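Local structure of exodeoxyribonuclease 10 (Escherichia coli, 4FZY) at residues B[5-10]-B[87-92]; B[16-21]-B[133-138]; B[105-110]-B[148-153]. The protein degrades single-stranded and double-stranded DNA from the 3' end toward the 5' end, using magnesium as cofactor and binding single-stranded ends more tightly. One frame throughout, in Å; residues are numbered along the deposited sequence.

Contact 1: B[5-10]-B[87-92]; sequences IDTETC and RVLPEM. With NA (sodium ion), chain F; NA (sodium ion), chain E; nucleotides of chain A.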
loop_
_atom_site.group_PDB
_atom_site.type_symbol
_atom_site.label_atom_id
_atom_site.label_comp_id
_atom_site.label_asym_id
_atom_site.label_seq_id
_atom_site.Cartn_x
_atom_site.Cartn_y
_atom_site.Cartn_z
ATOM N N ILE B 5 -5.663 19.630 18.487
ATOM C CA ILE B 5 -6.998 19.922 17.994
ATOM C C ILE B 5 -7.763 18.618 17.800
ATOM O O ILE B 5 -7.235 17.672 17.241
ATOM C CB ILE B 5 -6.938 20.680 16.639
ATOM C CG1 ILE B 5 -6.791 22.174 16.877
ATOM C CG2 ILE B 5 -8.237 20.519 15.874
ATOM C CD1 ILE B 5 -8.125 22.944 16.717
ATOM N N ASP B 6 -9.019 18.585 18.235
ATOM C CA ASP B 6 -9.873 17.434 17.970
ATOM C C ASP B 6 -11.323 17.832 17.745
ATOM O O ASP B 6 -11.791 18.822 18.310
ATOM C CB ASP B 6 -9.780 16.410 19.101
ATOM C CG ASP B 6 -10.457 15.091 18.753
ATOM O OD1 ASP B 6 -10.281 14.607 17.613
ATOM O OD2 ASP B 6 -11.174 14.530 19.619
ATOM N N THR B 7 -12.049 16.988 17.011
ATOM C CA THR B 7 -13.303 17.365 16.400
ATOM C C THR B 7 -14.292 16.164 16.362
ATOM O O THR B 7 -13.913 15.057 15.995
ATOM C CB THR B 7 -13.037 17.970 14.990
ATOM O OG1 THR B 7 -14.170 18.720 14.549
ATOM C CG2 THR B 7 -12.725 16.897 13.981
ATOM N N GLU B 8 -15.486 16.335 16.924
ATOM C CA GLU B 8 -16.558 15.334 16.738
ATOM C C GLU B 8 -17.502 15.768 15.594
ATOM O O GLU B 8 -17.835 16.938 15.476
ATOM C CB GLU B 8 -17.355 15.093 18.041
ATOM C CG GLU B 8 -16.531 14.692 19.301
ATOM C CD GLU B 8 -15.462 13.602 19.047
ATOM O OE1 GLU B 8 -15.678 12.714 18.194
ATOM O OE2 GLU B 8 -14.420 13.606 19.747
ATOM N N THR B 9 -17.889 14.823 14.739
ATOM C CA THR B 9 -18.564 15.139 13.490
ATOM C C THR B 9 -19.868 14.343 13.302
ATOM O O THR B 9 -20.221 13.503 14.127
ATOM C CB THR B 9 -17.668 14.826 12.276
ATOM O OG1 THR B 9 -17.630 13.409 12.064
ATOM C CG2 THR B 9 -16.236 15.349 12.467
ATOM N N CYS B 10 -20.511 14.561 12.153
ATOM C CA CYS B 10 -21.748 13.889 11.753
ATOM C C CYS B 10 -21.496 12.598 10.945
ATOM O O CYS B 10 -22.431 11.843 10.651
ATOM C CB CYS B 10 -22.587 14.822 10.877
ATOM S SG CYS B 10 -23.030 16.424 11.594
ATOM N N ARG B 87 -9.571 18.333 7.083
ATOM C CA ARG B 87 -10.495 18.289 5.963
ATOM C C ARG B 87 -11.884 18.794 6.334
ATOM O O ARG B 87 -12.577 19.395 5.509
ATOM C CB ARG B 87 -10.592 16.878 5.408
ATOM C CG ARG B 87 -10.994 16.831 3.946
ATOM C CD ARG B 87 -10.887 15.421 3.385
ATOM N NE ARG B 87 -11.865 14.539 4.009
ATOM C CZ ARG B 87 -11.557 13.481 4.749
ATOM N NH1 ARG B 87 -10.285 13.110 4.896
ATOM N NH2 ARG B 87 -12.528 12.767 5.305
ATOM N N VAL B 88 -12.308 18.519 7.559
ATOM C CA VAL B 88 -13.679 18.774 7.957
ATOM C C VAL B 88 -13.820 20.142 8.646
ATOM O O VAL B 88 -14.920 20.662 8.795
ATOM C CB VAL B 88 -14.182 17.668 8.902
ATOM C CG1 VAL B 88 -14.017 16.329 8.253
ATOM C CG2 VAL B 88 -13.417 17.702 10.216
ATOM N N LEU B 89 -12.700 20.655 9.152
ATOM C CA LEU B 89 -12.649 21.948 9.835
ATOM C C LEU B 89 -12.447 23.021 8.789
ATOM O O LEU B 89 -11.983 22.729 7.695
ATOM C CB LEU B 89 -11.475 21.978 10.826
ATOM C CG LEU B 89 -11.798 22.059 12.317
ATOM C CD1 LEU B 89 -13.227 21.676 12.595
ATOM C CD2 LEU B 89 -10.826 21.244 13.171
ATOM N N PRO B 90 -12.771 24.278 9.130
ATOM C CA PRO B 90 -12.402 25.408 8.267
ATOM C C PRO B 90 -10.883 25.601 8.190
ATOM O O PRO B 90 -10.161 25.149 9.080
ATOM C CB PRO B 90 -13.065 26.599 8.957
ATOM C CG PRO B 90 -14.152 26.003 9.787
ATOM C CD PRO B 90 -13.620 24.699 10.253
ATOM N N GLU B 91 -10.400 26.155 7.081
ATOM C CA GLU B 91 -8.951 26.198 6.813
ATOM C C GLU B 91 -8.250 26.890 7.972
ATOM O O GLU B 91 -8.784 27.853 8.535
ATOM C CB GLU B 91 -8.657 26.922 5.477
ATOM C CG GLU B 91 -7.206 27.468 5.309
ATOM C CD GLU B 91 -7.116 29.010 5.407
ATOM O OE1 GLU B 91 -7.195 29.691 4.350
ATOM O OE2 GLU B 91 -6.954 29.534 6.541
ATOM N N MET B 92 -7.097 26.349 8.372
ATOM C CA MET B 92 -6.442 26.713 9.632
ATOM C C MET B 92 -5.004 27.126 9.378
ATOM O O MET B 92 -4.249 26.381 8.774
ATOM C CB MET B 92 -6.429 25.521 10.597
ATOM C CG MET B 92 -7.778 24.877 10.850
ATOM S SD MET B 92 -8.629 25.537 12.307
ATOM C CE MET B 92 -7.276 25.907 13.402
HETATM NA NA NA F . -12.288 12.250 18.994
HETATM NA NA NA E . -10.400 13.151 15.945
ATOM P P DG A 12 -12.154 10.505 15.884
ATOM O OP1 DG A 12 -11.903 11.522 16.929
ATOM O OP2 DG A 12 -11.961 9.074 16.207
ATOM O "O5'" DG A 12 -13.652 10.696 15.322
ATOM C "C5'" DG A 12 -13.954 11.715 14.401
ATOM C "C4'" DG A 12 -15.438 11.726 14.080
ATOM O "O4'" DG A 12 -15.652 10.973 12.863
ATOM C "C3'" DG A 12 -16.360 11.084 15.110
ATOM O "O3'" DG A 12 -16.814 12.048 16.060
ATOM C "C2'" DG A 12 -17.528 10.622 14.256
ATOM C "C1'" DG A 12 -16.829 10.206 12.979
ATOM N N9 DG A 12 -16.435 8.810 12.970
ATOM C C8 DG A 12 -15.382 8.244 13.644
ATOM N N7 DG A 12 -15.249 6.971 13.406
ATOM C C5 DG A 12 -16.273 6.676 12.518
ATOM C C6 DG A 12 -16.637 5.445 11.920
ATOM O O6 DG A 12 -16.088 4.341 12.057
ATOM N N1 DG A 12 -17.745 5.574 11.083
ATOM C C2 DG A 12 -18.402 6.757 10.859
ATOM N N2 DG A 12 -19.414 6.713 9.998
ATOM N N3 DG A 12 -18.098 7.912 11.444
ATOM C C4 DG A 12 -17.020 7.795 12.250
HETATM O O HOH W 1 -9.085 11.652 16.923
HETATM O O HOH W 2 -8.277 13.514 14.935
HETATM O O HOH W 3 -11.481 14.420 14.459
#
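I5, T7 and T9, three alternate residues of strand 2-9, rest their methyl groups on V88 and L89, where helix 82-88 ends and the chain leaves helical geometry. L89 spreads its two branches along the strand: CD2 meets I5 CG2 at 3.8 Å, the two side chains crossing obliquely, while CD1 lies 3.7 Å from T7 OG1, leucine and threonine running antiparallel alongside one another. The T7 hydroxyl stands anti to its own backbone nitrogen (chi1 -162°), from where it also makes a weak hydrogen bond to E18 O; this leaves T7 CG2 to meet V88 CG2 at 3.9 Å. T9 CG2 touches the same valine methyl more loosely, at 4.3 Å. No hydrogen bond joins the two segments, and the small buried area, 211 Å², is consistent with a light apolar seam.

The CB of D6 points away from 87-92, and its carboxylate is divided between two sodium ions: OD1 binds the chain E ion at 2.2 Å and OD2 the chain F ion at 2.6 Å. E8 splits its oxygens too. OE2 binds the chain F sodium at 2.6 Å, and OE1 accepts a 2.5 Å hydrogen bond from O3' of DG12 of chain A, which T9 N also contacts through a fairly straight bond (159°). OP1 of this nucleotide bridges both ions, and D139 completes the protein ligation of the chain F site. The chemistry implies a strand with an apolar back and a two-metal front, consistent with sodium occupying the magnesium sites of a DEDDh exonuclease.

Contact 2: B[16-21]-B[133-138]; sequences IVEIAS and HHRALY. With nucleotides of chain A.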
loop_
_atom_site.group_PDB
_atom_site.type_symbol
_atom_site.label_atom_id
_atom_site.label_comp_id
_atom_site.label_asym_id
_atom_site.label_seq_id
_atom_site.Cartn_x
_atom_site.Cartn_y
_atom_site.Cartn_z
ATOM N N ILE B 16 -19.660 19.507 11.844
ATOM C CA ILE B 16 -19.029 19.603 13.149
ATOM C C ILE B 16 -20.077 19.715 14.244
ATOM O O ILE B 16 -20.876 20.640 14.251
ATOM C CB ILE B 16 -18.082 20.834 13.222
ATOM C CG1 ILE B 16 -17.125 20.860 12.024
ATOM C CG2 ILE B 16 -17.340 20.872 14.542
ATOM C CD1 ILE B 16 -16.174 19.685 11.971
ATOM N N VAL B 17 -20.040 18.790 15.197
ATOM C CA VAL B 17 -20.890 18.878 16.374
ATOM C C VAL B 17 -20.113 19.234 17.628
ATOM O O VAL B 17 -20.708 19.587 18.638
ATOM C CB VAL B 17 -21.671 17.565 16.622
ATOM C CG1 VAL B 17 -22.599 17.287 15.477
ATOM C CG2 VAL B 17 -20.728 16.410 16.823
ATOM N N GLU B 18 -18.790 19.109 17.584
ATOM C CA GLU B 18 -17.971 19.491 18.729
ATOM C C GLU B 18 -16.577 19.818 18.288
ATOM O O GLU B 18 -16.084 19.258 17.319
ATOM C CB GLU B 18 -17.928 18.375 19.773
ATOM C CG GLU B 18 -17.619 18.870 21.182
ATOM C CD GLU B 18 -17.557 17.745 22.207
ATOM O OE1 GLU B 18 -17.228 16.598 21.833
ATOM O OE2 GLU B 18 -17.787 18.025 23.405
ATOM N N ILE B 19 -15.935 20.728 19.007
ATOM C CA ILE B 19 -14.522 21.007 18.795
ATOM C C ILE B 19 -13.878 21.334 20.121
ATOM O O ILE B 19 -14.552 21.779 21.060
ATOM C CB ILE B 19 -14.317 22.178 17.809
ATOM C CG1 ILE B 19 -12.836 22.319 17.431
ATOM C CG2 ILE B 19 -14.857 23.475 18.403
ATOM C CD1 ILE B 19 -12.568 23.286 16.284
ATOM N N ALA B 20 -12.580 21.058 20.223
ATOM C CA ALA B 20 -11.848 21.282 21.466
ATOM C C ALA B 20 -10.361 21.275 21.210
ATOM O O ALA B 20 -9.890 20.639 20.269
ATOM C CB ALA B 20 -12.208 20.222 22.495
ATOM N N SER B 21 -9.620 21.934 22.096
ATOM C CA SER B 21 -8.180 21.921 22.035
ATOM C C SER B 21 -7.569 22.000 23.426
ATOM O O SER B 21 -8.251 22.325 24.394
ATOM C CB SER B 21 -7.668 23.066 21.156
ATOM O OG SER B 21 -7.896 24.310 21.786
ATOM N N HIS B 133 -14.539 8.703 25.994
ATOM C CA HIS B 133 -13.864 8.517 24.723
ATOM C C HIS B 133 -14.714 9.084 23.573
ATOM O O HIS B 133 -15.924 8.852 23.503
ATOM C CB HIS B 133 -13.591 7.030 24.498
ATOM C CG HIS B 133 -12.759 6.739 23.291
ATOM N ND1 HIS B 133 -11.754 7.580 22.856
ATOM C CD2 HIS B 133 -12.691 5.636 22.505
ATOM C CE1 HIS B 133 -11.149 7.036 21.813
ATOM N NE2 HIS B 133 -11.705 5.860 21.573
ATOM N N HIS B 134 -14.061 9.800 22.661
ATOM C CA HIS B 134 -14.730 10.387 21.510
ATOM C C HIS B 134 -15.594 11.564 21.939
ATOM O O HIS B 134 -16.605 11.862 21.316
ATOM C CB HIS B 134 -15.571 9.344 20.753
ATOM C CG HIS B 134 -14.763 8.453 19.855
ATOM N ND1 HIS B 134 -14.536 7.120 20.133
ATOM C CD2 HIS B 134 -14.085 8.719 18.712
ATOM C CE1 HIS B 134 -13.776 6.598 19.182
ATOM N NE2 HIS B 134 -13.475 7.551 18.317
ATOM N N ARG B 135 -15.102 12.313 22.921
ATOM C CA ARG B 135 -15.615 13.656 23.197
ATOM C C ARG B 135 -14.524 14.730 23.002
ATOM O O ARG B 135 -14.016 15.272 23.971
ATOM C CB ARG B 135 -16.108 13.715 24.635
ATOM C CG ARG B 135 -17.638 13.721 24.812
ATOM C CD ARG B 135 -18.396 14.121 23.561
ATOM N NE ARG B 135 -18.942 15.476 23.694
ATOM C CZ ARG B 135 -19.736 15.873 24.691
ATOM N NH1 ARG B 135 -20.110 15.014 25.624
ATOM N NH2 ARG B 135 -20.113 17.141 24.775
ATOM N N ALA B 136 -14.209 15.077 21.761
ATOM C CA ALA B 136 -13.259 16.171 21.482
ATOM C C ALA B 136 -12.304 16.492 22.642
ATOM O O ALA B 136 -11.137 16.104 22.620
ATOM C CB ALA B 136 -14.000 17.401 21.056
ATOM N N LEU B 137 -12.810 17.172 23.665
ATOM C CA LEU B 137 -11.970 17.545 24.797
ATOM C C LEU B 137 -11.318 16.345 25.485
ATOM O O LEU B 137 -10.116 16.342 25.720
ATOM C CB LEU B 137 -12.738 18.387 25.809
ATOM C CG LEU B 137 -11.886 19.065 26.896
ATOM C CD1 LEU B 137 -10.720 19.869 26.273
ATOM C CD2 LEU B 137 -12.759 19.980 27.784
ATOM N N TYR B 138 -12.106 15.320 25.770
ATOM C CA TYR B 138 -11.582 14.093 26.347
ATOM C C TYR B 138 -10.443 13.503 25.507
ATOM O O TYR B 138 -9.473 12.976 26.050
ATOM C CB TYR B 138 -12.702 13.073 26.478
ATOM C CG TYR B 138 -12.327 11.822 27.212
ATOM C CD1 TYR B 138 -11.676 10.781 26.565
ATOM C CD2 TYR B 138 -12.724 11.626 28.528
ATOM C CE1 TYR B 138 -11.389 9.589 27.233
ATOM C CE2 TYR B 138 -12.454 10.456 29.194
ATOM C CZ TYR B 138 -11.795 9.432 28.547
ATOM O OH TYR B 138 -11.537 8.248 29.227
ATOM P P DG A 12 -12.154 10.505 15.884
ATOM O OP1 DG A 12 -11.903 11.522 16.929
ATOM O OP2 DG A 12 -11.961 9.074 16.207
ATOM O "O5'" DG A 12 -13.652 10.696 15.322
ATOM C "C5'" DG A 12 -13.954 11.715 14.401
ATOM C "C4'" DG A 12 -15.438 11.726 14.080
ATOM O "O4'" DG A 12 -15.652 10.973 12.863
ATOM C "C3'" DG A 12 -16.360 11.084 15.110
ATOM O "O3'" DG A 12 -16.814 12.048 16.060
ATOM C "C2'" DG A 12 -17.528 10.622 14.256
ATOM C "C1'" DG A 12 -16.829 10.206 12.979
ATOM N N9 DG A 12 -16.435 8.810 12.970
ATOM C C8 DG A 12 -15.382 8.244 13.644
ATOM N N7 DG A 12 -15.249 6.971 13.406
ATOM C C5 DG A 12 -16.273 6.676 12.518
ATOM C C6 DG A 12 -16.637 5.445 11.920
ATOM O O6 DG A 12 -16.088 4.341 12.057
ATOM N N1 DG A 12 -17.745 5.574 11.083
ATOM C C2 DG A 12 -18.402 6.757 10.859
ATOM N N2 DG A 12 -19.414 6.713 9.998
ATOM N N3 DG A 12 -18.098 7.912 11.444
ATOM C C4 DG A 12 -17.020 7.795 12.250
HETATM O O HOH W 4 -15.629 17.727 24.731
#
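A20 meets A136 and L137 where strand 16-25 passes alongside the start of helix 137-154, and here the packing is tight. A20 CB lies 3.6 Å from A136 CB and 3.8 Å from L137 CB; with the CA atoms of A20 and L137 5.0 Å apart, there is probably little room for a side chain larger than the methyl of A20. L137 extends the apolar patch, its CD1 reaching S21 O at 4.0 Å.

By contrast, the buried carboxylate of E18 is paired with R135, on the partly exposed side, through bent bonds and a water. E18, extended from a CG that stands anti to the backbone nitrogen (chi1 -156°), crosses the bent R135 chain at about a right angle. The carboxylate and guanidinium planes are 24° apart, close enough to flat for E18 OE1 to take R135 NE and E18 OE2 to take R135 NH2, each at 2.8 Å. Both bonds of this two-pronged salt bridge are weak, the NH2 bond being bent to 125°. Water 4 donates to E18 OE2 at 2.6 Å; its link to L137 N is less certain, because that peptide is strained in the model.

At the outer end, H134 presents NE2 at its ring edge to OP2 of DG12 of chain A, a weak hydrogen bond of 3.0 Å, while H134 N and H133 ND1 are both hydrogen-bonded to D139 OD1. A136, the N-cap residue, donates its N to E8 OE2. The charged pair and close methyl packing are thus consistent with holding the helix start near the metal-bound phosphate, with H134 placed like the histidine of the DEDDh family.

Contact 3: B[105-110]-B[148-153]; sequences RLWPGI and IDIMNT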
loop_
_atom_site.group_PDB
_atom_site.type_symbol
_atom_site.label_atom_id
_atom_site.label_comp_id
_atom_site.label_asym_id
_atom_site.label_seq_id
_atom_site.Cartn_x
_atom_site.Cartn_y
_atom_site.Cartn_z
ATOM N N ARG B 105 5.995 5.906 12.568
ATOM C CA ARG B 105 7.418 5.959 12.291
ATOM C C ARG B 105 8.243 5.562 13.507
ATOM O O ARG B 105 9.291 4.935 13.381
ATOM C CB ARG B 105 7.830 7.349 11.821
ATOM C CG ARG B 105 9.339 7.559 11.813
ATOM C CD ARG B 105 9.943 7.126 10.502
ATOM N NE ARG B 105 9.583 8.056 9.447
ATOM C CZ ARG B 105 10.359 9.049 9.031
ATOM N NH1 ARG B 105 11.593 9.160 9.502
ATOM N NH2 ARG B 105 9.917 9.892 8.102
ATOM N N LEU B 106 7.785 5.957 14.685
ATOM C CA LEU B 106 8.537 5.699 15.907
ATOM C C LEU B 106 8.408 4.221 16.327
ATOM O O LEU B 106 9.369 3.610 16.778
ATOM C CB LEU B 106 8.054 6.635 17.021
ATOM C CG LEU B 106 8.836 6.722 18.324
ATOM C CD1 LEU B 106 10.297 7.013 18.033
ATOM C CD2 LEU B 106 8.239 7.802 19.203
ATOM N N TRP B 107 7.212 3.660 16.154
ATOM C CA TRP B 107 6.927 2.295 16.572
ATOM C C TRP B 107 6.193 1.540 15.470
ATOM O O TRP B 107 4.967 1.428 15.505
ATOM C CB TRP B 107 6.076 2.299 17.836
ATOM C CG TRP B 107 6.654 3.101 18.962
ATOM C CD1 TRP B 107 7.826 2.858 19.617
ATOM C CD2 TRP B 107 6.048 4.235 19.627
ATOM N NE1 TRP B 107 7.995 3.771 20.635
ATOM C CE2 TRP B 107 6.931 4.640 20.648
ATOM C CE3 TRP B 107 4.853 4.938 19.453
ATOM C CZ2 TRP B 107 6.663 5.728 21.490
ATOM C CZ3 TRP B 107 4.589 6.037 20.290
ATOM C CH2 TRP B 107 5.493 6.418 21.289
ATOM N N PRO B 108 6.942 1.018 14.482
ATOM C CA PRO B 108 6.327 0.214 13.435
ATOM C C PRO B 108 5.799 -1.083 13.996
ATOM O O PRO B 108 6.231 -1.513 15.075
ATOM C CB PRO B 108 7.480 -0.063 12.473
ATOM C CG PRO B 108 8.694 -0.027 13.312
ATOM C CD PRO B 108 8.415 0.918 14.466
ATOM N N GLY B 109 4.797 -1.638 13.317
ATOM C CA GLY B 109 4.262 -2.953 13.635
ATOM C C GLY B 109 3.287 -3.010 14.798
ATOM O O GLY B 109 3.150 -4.042 15.427
ATOM N N ILE B 110 2.571 -1.928 15.059
ATOM C CA ILE B 110 1.489 -1.972 16.041
ATOM C C ILE B 110 0.222 -1.280 15.518
ATOM O O ILE B 110 0.157 -0.932 14.358
ATOM C CB ILE B 110 1.933 -1.373 17.392
ATOM C CG1 ILE B 110 2.229 0.116 17.266
ATOM C CG2 ILE B 110 3.176 -2.066 17.907
ATOM C CD1 ILE B 110 2.575 0.743 18.580
ATOM N N ILE B 148 3.258 13.967 24.125
ATOM C CA ILE B 148 4.302 14.198 25.109
ATOM C C ILE B 148 5.183 12.962 25.279
ATOM O O ILE B 148 6.398 13.077 25.377
ATOM C CB ILE B 148 3.727 14.647 26.443
ATOM C CG1 ILE B 148 3.245 16.098 26.332
ATOM C CG2 ILE B 148 4.770 14.489 27.565
ATOM C CD1 ILE B 148 2.222 16.468 27.356
ATOM N N ASP B 149 4.585 11.792 25.095
ATOM C CA ASP B 149 5.331 10.534 25.083
ATOM C C ASP B 149 6.179 10.386 23.827
ATOM O O ASP B 149 7.314 9.926 23.887
ATOM C CB ASP B 149 4.380 9.338 25.218
ATOM C CG ASP B 149 5.121 8.013 25.339
ATOM O OD1 ASP B 149 6.008 7.891 26.202
ATOM O OD2 ASP B 149 4.828 7.093 24.557
ATOM N N ILE B 150 5.605 10.748 22.688
ATOM C CA ILE B 150 6.304 10.696 21.409
ATOM C C ILE B 150 7.529 11.617 21.377
ATOM O O ILE B 150 8.560 11.286 20.776
ATOM C CB ILE B 150 5.340 11.051 20.265
ATOM C CG1 ILE B 150 4.367 9.891 20.019
ATOM C CG2 ILE B 150 6.091 11.420 19.006
ATOM C CD1 ILE B 150 3.445 10.084 18.810
ATOM N N MET B 151 7.436 12.742 22.077
ATOM C CA MET B 151 8.503 13.730 22.083
ATOM C C MET B 151 9.609 13.323 23.043
ATOM O O MET B 151 10.797 13.434 22.732
ATOM C CB MET B 151 7.946 15.098 22.467
ATOM C CG MET B 151 7.556 15.945 21.280
ATOM S SD MET B 151 6.375 17.235 21.702
ATOM C CE MET B 151 7.486 18.595 22.093
ATOM N N ASN B 152 9.215 12.865 24.221
ATOM C CA ASN B 152 10.178 12.352 25.176
ATOM C C ASN B 152 10.961 11.166 24.609
ATOM O O ASN B 152 12.178 11.071 24.781
ATOM C CB ASN B 152 9.477 11.965 26.470
ATOM C CG ASN B 152 8.960 13.168 27.222
ATOM O OD1 ASN B 152 9.395 14.300 26.973
ATOM N ND2 ASN B 152 8.011 12.940 28.142
ATOM N N THR B 153 10.262 10.300 23.883
ATOM C CA THR B 153 10.862 9.095 23.375
ATOM C C THR B 153 11.762 9.344 22.165
ATOM O O THR B 153 12.808 8.714 22.025
ATOM C CB THR B 153 9.814 8.050 23.040
ATOM O OG1 THR B 153 8.964 7.847 24.173
ATOM C CG2 THR B 153 10.484 6.737 22.677
#
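W107 turns the six-membered part of its indole onto one side of helix 137-154, between I150, D149 and T153. Its CH2 lies 3.9 Å from I150 CG1 and 3.4 Å from D149 OD2, the carboxylate plane tilted 21° from that of the ring. T153 OG1 approaches at the ring edge, 4.1 Å from W107 CZ2. Next to the indole, L106 carries CG anti to its backbone nitrogen (chi1 -170°), which sends CD2 to within 3.8 Å of I150 O and 4.2 Å of T153 CB.

A second layer sets these groups. L106 CG sits over one face of the W107 ring, offset toward the rim, so leucine and indole lie against each other as both meet the helix. D149 OD2 is held by a salt bridge to R121 NE, whose side chain also touches W107. T153 OG1 is turned back to donate to D149 O at 2.7 Å, and T153 N reaches the same oxygen from the opposite face of its plane. W107 O, in turn, accepts from Y112 OH. With an alanine at W107, the indole surface against I150 would be gone and the L106 side chain would probably lose its flat support, leaving a gap beside the helix.

The end of helix 99-106, which follows edge strand 95-98, thereby leans on helix 137-154, a helix-to-helix contact at the periphery of the RNase H-like fold, to which DEDDh exonucleases belong.

Contacts 1 and 2 are buried, with centres 10 Å apart, and share the central sheet: strands 2-9 and 16-25 are antiparallel neighbours, joined by E8 O to V17 N. The E8 carboxylate of contact 1, a metal ligand, also probably bonds the helix start of contact 2. Contact 3 is a surface contact, its centre about 24 Å from each of the other two, yet it uses the far part of the same helix 137-154 as contact 2. Chemistry follows place: ions and phosphate beside methyl seams in contact 1; methyl packing beside a weak salt bridge, a water and a phosphate bond in contact 2; an indole and leucine against a helix with polar neighbours in contact 3.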